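Long-range contact in fibrillarin-like rRNA/tRNA 2'-O-methyltransferase (Methanocaldococcus jannaschii, PDB 1FBN), which probably transfers methyl groups from S-adenosyl-L-methionine to ribose 2'-hydroxyls of rRNA and tRNA, at sites chosen by a guide RNA: residues Tyr148-Leu160 against Tyr173-Val185. Residues are numbered along the deposited sequence; the frame is centred on the assembly and turned at random.
Sequences YEDVAQPNQAEIL and YGMIAIKARSIDV
With CG held between its backbone N and carbonyl carbon (chi1 61°) and the chain extended beyond, Gln156 sends its amide from the first turn of its helix across to the end of strand 173-179. Gln156 OE1 lies 3.5 Å from Ile178 CG1, while Ile183 CD1 packs 3.6 Å from Gln156 NE2, the side chains of Gln156 and Ile183 crossing at about a right angle. Gln156 NE2 donates to Gln153 O (2.8 Å), tilted from that carbonyl's plane, and two waters lie within hydrogen-bonding distance of Gln156 OE1; one also meets Ala177 O, the other accepts from Lys179 N. An amide suits this buried place, being donor and acceptor at once; an alanine here would probably leave Gln153 O with its backbone donor alone, the waters without the amide oxygen and Ile183 less firmly packed. In the Rossmann-like methyltransferase fold, strands 144-149 and 172-179 are parallel neighbours joined through helix 156-167, a beta-alpha-beta crossover, and Asp150 to Gln153, following on from strand 144-149, probably bind S-adenosyl-L-methionine. Glu149 N bonds to Met175 O (2.7 Å), and Ala177 N to Glu149 O with an N-H...O angle of 168°. Branched, apolar Ile176 suits the buried layer between strand and helix: Leu160 CD2 rests against Ile176 CB (3.9 Å).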
loop_
_atom_site.group_PDB
_atom_site.type_symbol
_atom_site.label_atom_id
_atom_site.label_comp_id
_atom_site.label_asym_id
_atom_site.label_seq_id
_atom_site.Cartn_x
_atom_site.Cartn_y
_atom_site.Cartn_z
ATOM N N TYR A 148 4.863 0.283 -3.373
ATOM C CA TYR A 148 4.301 0.162 -2.033
ATOM C C TYR A 148 5.007 -1.025 -1.400
ATOM O O TYR A 148 4.963 -2.131 -1.939
ATOM C CB TYR A 148 2.790 -0.097 -2.078
ATOM C CG TYR A 148 2.170 -0.262 -0.705
ATOM C CD1 TYR A 148 1.697 0.844 0.007
ATOM C CD2 TYR A 148 2.088 -1.521 -0.099
ATOM C CE1 TYR A 148 1.160 0.704 1.289
ATOM C CE2 TYR A 148 1.551 -1.673 1.182
ATOM C CZ TYR A 148 1.091 -0.556 1.868
ATOM O OH TYR A 148 0.558 -0.694 3.128
ATOM N N GLU A 149 5.644 -0.796 -0.256
ATOM C CA GLU A 149 6.367 -1.857 0.428
ATOM C C GLU A 149 5.919 -2.103 1.867
ATOM O O GLU A 149 5.782 -1.173 2.661
ATOM C CB GLU A 149 7.865 -1.573 0.392
ATOM C CG GLU A 149 8.698 -2.651 1.056
ATOM C CD GLU A 149 10.183 -2.412 0.932
ATOM O OE1 GLU A 149 10.603 -1.739 -0.030
ATOM O OE2 GLU A 149 10.935 -2.913 1.791
ATOM N N ASP A 150 5.732 -3.378 2.192
ATOM C CA ASP A 150 5.315 -3.819 3.518
ATOM C C ASP A 150 6.057 -5.124 3.844
ATOM O O ASP A 150 5.479 -6.214 3.813
ATOM C CB ASP A 150 3.790 -4.036 3.552
ATOM C CG ASP A 150 3.269 -4.464 4.928
ATOM O OD1 ASP A 150 3.968 -4.289 5.945
ATOM O OD2 ASP A 150 2.130 -4.974 4.995
ATOM N N VAL A 151 7.358 -5.008 4.095
ATOM C CA VAL A 151 8.172 -6.167 4.436
ATOM C C VAL A 151 8.926 -5.869 5.728
ATOM O O VAL A 151 9.700 -4.909 5.812
ATOM C CB VAL A 151 9.128 -6.610 3.262
ATOM C CG1 VAL A 151 8.721 -5.963 1.955
ATOM C CG2 VAL A 151 10.595 -6.363 3.574
ATOM N N ALA A 152 8.619 -6.647 6.762
ATOM C CA ALA A 152 9.244 -6.484 8.074
ATOM C C ALA A 152 10.602 -7.179 8.136
ATOM O O ALA A 152 10.735 -8.271 8.694
ATOM C CB ALA A 152 8.319 -7.008 9.168
ATOM N N GLN A 153 11.608 -6.525 7.564
ATOM C CA GLN A 153 12.963 -7.050 7.532
ATOM C C GLN A 153 13.964 -5.931 7.778
ATOM O O GLN A 153 13.680 -4.765 7.505
ATOM C CB GLN A 153 13.246 -7.693 6.175
ATOM C CG GLN A 153 12.441 -8.945 5.901
ATOM C CD GLN A 153 12.709 -9.526 4.530
ATOM O OE1 GLN A 153 13.646 -9.125 3.839
ATOM N NE2 GLN A 153 11.877 -10.476 4.123
ATOM N N PRO A 154 15.161 -6.277 8.282
ATOM C CA PRO A 154 16.220 -5.307 8.567
ATOM C C PRO A 154 16.685 -4.551 7.326
ATOM O O PRO A 154 17.148 -3.419 7.425
ATOM C CB PRO A 154 17.348 -6.187 9.108
ATOM C CG PRO A 154 16.628 -7.339 9.720
ATOM C CD PRO A 154 15.577 -7.630 8.688
ATOM N N ASN A 155 16.565 -5.187 6.163
ATOM C CA ASN A 155 16.990 -4.586 4.900
ATOM C C ASN A 155 15.847 -4.009 4.052
ATOM O O ASN A 155 16.030 -3.737 2.863
ATOM C CB ASN A 155 17.777 -5.618 4.074
ATOM C CG ASN A 155 16.927 -6.819 3.654
ATOM O OD1 ASN A 155 15.877 -7.092 4.235
ATOM N ND2 ASN A 155 17.388 -7.542 2.637
ATOM N N GLN A 156 14.682 -3.798 4.660
ATOM C CA GLN A 156 13.530 -3.268 3.932
ATOM C C GLN A 156 13.799 -1.950 3.205
ATOM O O GLN A 156 13.331 -1.758 2.085
ATOM C CB GLN A 156 12.313 -3.149 4.850
ATOM C CG GLN A 156 12.486 -2.216 6.026
ATOM C CD GLN A 156 11.331 -2.314 6.993
ATOM O OE1 GLN A 156 10.246 -1.800 6.730
ATOM N NE2 GLN A 156 11.549 -2.995 8.111
ATOM N N ALA A 157 14.584 -1.062 3.813
ATOM C CA ALA A 157 14.898 0.217 3.178
ATOM C C ALA A 157 15.740 0.035 1.912
ATOM O O ALA A 157 15.397 0.580 0.862
ATOM C CB ALA A 157 15.595 1.165 4.159
ATOM N N GLU A 158 16.816 -0.749 1.997
ATOM C CA GLU A 158 17.668 -0.968 0.829
ATOM C C GLU A 158 16.885 -1.682 -0.272
ATOM O O GLU A 158 17.159 -1.481 -1.453
ATOM C CB GLU A 158 18.945 -1.746 1.181
ATOM C CG GLU A 158 18.742 -3.233 1.434
ATOM C CD GLU A 158 20.017 -4.048 1.262
ATOM O OE1 GLU A 158 20.296 -4.476 0.119
ATOM O OE2 GLU A 158 20.732 -4.270 2.267
ATOM N N ILE A 159 15.902 -2.493 0.117
ATOM C CA ILE A 159 15.075 -3.198 -0.861
ATOM C C ILE A 159 14.250 -2.184 -1.657
ATOM O O ILE A 159 14.125 -2.313 -2.873
ATOM C CB ILE A 159 14.129 -4.249 -0.206
ATOM C CG1 ILE A 159 14.924 -5.469 0.270
ATOM C CG2 ILE A 159 13.062 -4.704 -1.206
ATOM C CD1 ILE A 159 14.069 -6.509 0.970
ATOM N N LEU A 160 13.703 -1.174 -0.977
ATOM C CA LEU A 160 12.908 -0.148 -1.651
ATOM C C LEU A 160 13.796 0.629 -2.610
ATOM O O LEU A 160 13.393 0.924 -3.733
ATOM C CB LEU A 160 12.282 0.824 -0.643
ATOM C CG LEU A 160 11.387 1.940 -1.212
ATOM C CD1 LEU A 160 10.108 1.351 -1.793
ATOM C CD2 LEU A 160 11.039 2.951 -0.134
ATOM N N TYR A 173 6.782 7.804 -6.744
ATOM C CA TYR A 173 6.744 7.732 -5.287
ATOM C C TYR A 173 7.002 6.369 -4.670
ATOM O O TYR A 173 6.634 5.327 -5.226
ATOM C CB TYR A 173 5.388 8.221 -4.772
ATOM C CG TYR A 173 5.132 9.690 -4.966
ATOM C CD1 TYR A 173 4.770 10.194 -6.213
ATOM C CD2 TYR A 173 5.248 10.578 -3.903
ATOM C CE1 TYR A 173 4.533 11.551 -6.400
ATOM C CE2 TYR A 173 5.009 11.941 -4.079
ATOM C CZ TYR A 173 4.657 12.417 -5.330
ATOM O OH TYR A 173 4.464 13.763 -5.521
ATOM N N GLY A 174 7.592 6.408 -3.478
ATOM C CA GLY A 174 7.863 5.204 -2.726
ATOM C C GLY A 174 7.068 5.281 -1.433
ATOM O O GLY A 174 7.130 6.292 -0.727
HETATM N N MSE A 175 6.249 4.263 -1.175
HETATM C CA MSE A 175 5.449 4.190 0.046
HETATM C C MSE A 175 5.966 2.977 0.812
HETATM O O MSE A 175 5.988 1.872 0.277
HETATM C CB MSE A 175 3.959 4.004 -0.279
HETATM C CG MSE A 175 3.333 5.131 -1.086
HETATM SE SE MSE A 175 1.539 4.955 -1.296
HETATM C CE MSE A 175 0.957 5.710 0.216
ATOM N N ILE A 176 6.410 3.180 2.047
ATOM C CA ILE A 176 6.936 2.067 2.831
ATOM C C ILE A 176 6.488 2.078 4.294
ATOM O O ILE A 176 6.654 3.073 5.009
ATOM C CB ILE A 176 8.499 2.005 2.733
ATOM C CG1 ILE A 176 9.042 0.755 3.435
ATOM C CG2 ILE A 176 9.132 3.268 3.315
ATOM C CD1 ILE A 176 10.538 0.580 3.304
ATOM N N ALA A 177 5.864 0.978 4.710
ATOM C CA ALA A 177 5.401 0.814 6.082
ATOM C C ALA A 177 6.538 0.140 6.842
ATOM O O ALA A 177 6.882 -1.006 6.569
ATOM C CB ALA A 177 4.148 -0.054 6.121
ATOM N N ILE A 178 7.130 0.864 7.785
ATOM C CA ILE A 178 8.251 0.346 8.553
ATOM C C ILE A 178 7.935 -0.039 9.996
ATOM O O ILE A 178 7.426 0.767 10.778
ATOM C CB ILE A 178 9.427 1.351 8.551
ATOM C CG1 ILE A 178 9.855 1.656 7.112
ATOM C CG2 ILE A 178 10.604 0.795 9.350
ATOM C CD1 ILE A 178 11.066 2.568 6.997
ATOM N N LYS A 179 8.227 -1.297 10.325
ATOM C CA LYS A 179 8.048 -1.826 11.671
ATOM C C LYS A 179 9.424 -1.674 12.323
ATOM O O LYS A 179 10.365 -2.390 11.970
ATOM C CB LYS A 179 7.660 -3.304 11.613
ATOM C CG LYS A 179 7.557 -3.964 12.973
ATOM C CD LYS A 179 7.222 -5.438 12.854
ATOM C CE LYS A 179 7.187 -6.101 14.219
ATOM N NZ LYS A 179 6.831 -7.540 14.106
ATOM N N ALA A 180 9.545 -0.719 13.243
ATOM C CA ALA A 180 10.815 -0.447 13.920
ATOM C C ALA A 180 11.505 -1.680 14.505
ATOM O O ALA A 180 12.703 -1.878 14.299
ATOM C CB ALA A 180 10.619 0.607 15.002
ATOM N N ARG A 181 10.746 -2.510 15.212
ATOM C CA ARG A 181 11.290 -3.705 15.846
ATOM C C ARG A 181 11.803 -4.781 14.886
ATOM O O ARG A 181 12.510 -5.697 15.309
ATOM C CB ARG A 181 10.270 -4.299 16.814
ATOM C CG ARG A 181 9.946 -3.418 18.017
ATOM C CD ARG A 181 10.943 -3.583 19.151
ATOM N NE ARG A 181 12.217 -2.938 18.865
ATOM C CZ ARG A 181 12.727 -1.931 19.572
ATOM N NH1 ARG A 181 12.079 -1.443 20.624
ATOM N NH2 ARG A 181 13.884 -1.400 19.214
ATOM N N SER A 182 11.448 -4.687 13.604
ATOM C CA SER A 182 11.923 -5.664 12.621
ATOM C C SER A 182 13.341 -5.307 12.162
ATOM O O SER A 182 14.010 -6.101 11.500
ATOM C CB SER A 182 10.980 -5.744 11.411
ATOM O OG SER A 182 11.073 -4.596 10.584
ATOM N N ILE A 183 13.786 -4.107 12.529
ATOM C CA ILE A 183 15.110 -3.604 12.181
ATOM C C ILE A 183 16.067 -3.676 13.370
ATOM O O ILE A 183 17.230 -4.060 13.224
ATOM C CB ILE A 183 15.005 -2.151 11.672
ATOM C CG1 ILE A 183 14.263 -2.145 10.332
ATOM C CG2 ILE A 183 16.385 -1.506 11.547
ATOM C CD1 ILE A 183 13.733 -0.811 9.941
ATOM N N ASP A 184 15.559 -3.353 14.555
ATOM C CA ASP A 184 16.370 -3.364 15.766
ATOM C C ASP A 184 15.466 -3.621 16.974
ATOM O O ASP A 184 14.395 -3.029 17.087
ATOM C CB ASP A 184 17.070 -2.009 15.904
ATOM C CG ASP A 184 18.260 -2.051 16.833
ATOM O OD1 ASP A 184 18.066 -2.183 18.057
ATOM O OD2 ASP A 184 19.396 -1.923 16.337
ATOM N N VAL A 185 15.897 -4.515 17.865
ATOM C CA VAL A 185 15.119 -4.851 19.061
ATOM C C VAL A 185 15.591 -4.146 20.339
ATOM O O VAL A 185 14.992 -4.319 21.404
ATOM C CB VAL A 185 15.109 -6.381 19.321
ATOM C CG1 VAL A 185 14.446 -7.110 18.165
ATOM C CG2 VAL A 185 16.527 -6.897 19.539
HETATM O O HOH W 1 6.457 -3.531 6.616
HETATM O O HOH W 2 8.390 -2.298 4.614
HETATM O O HOH W 3 8.422 -3.247 8.334
#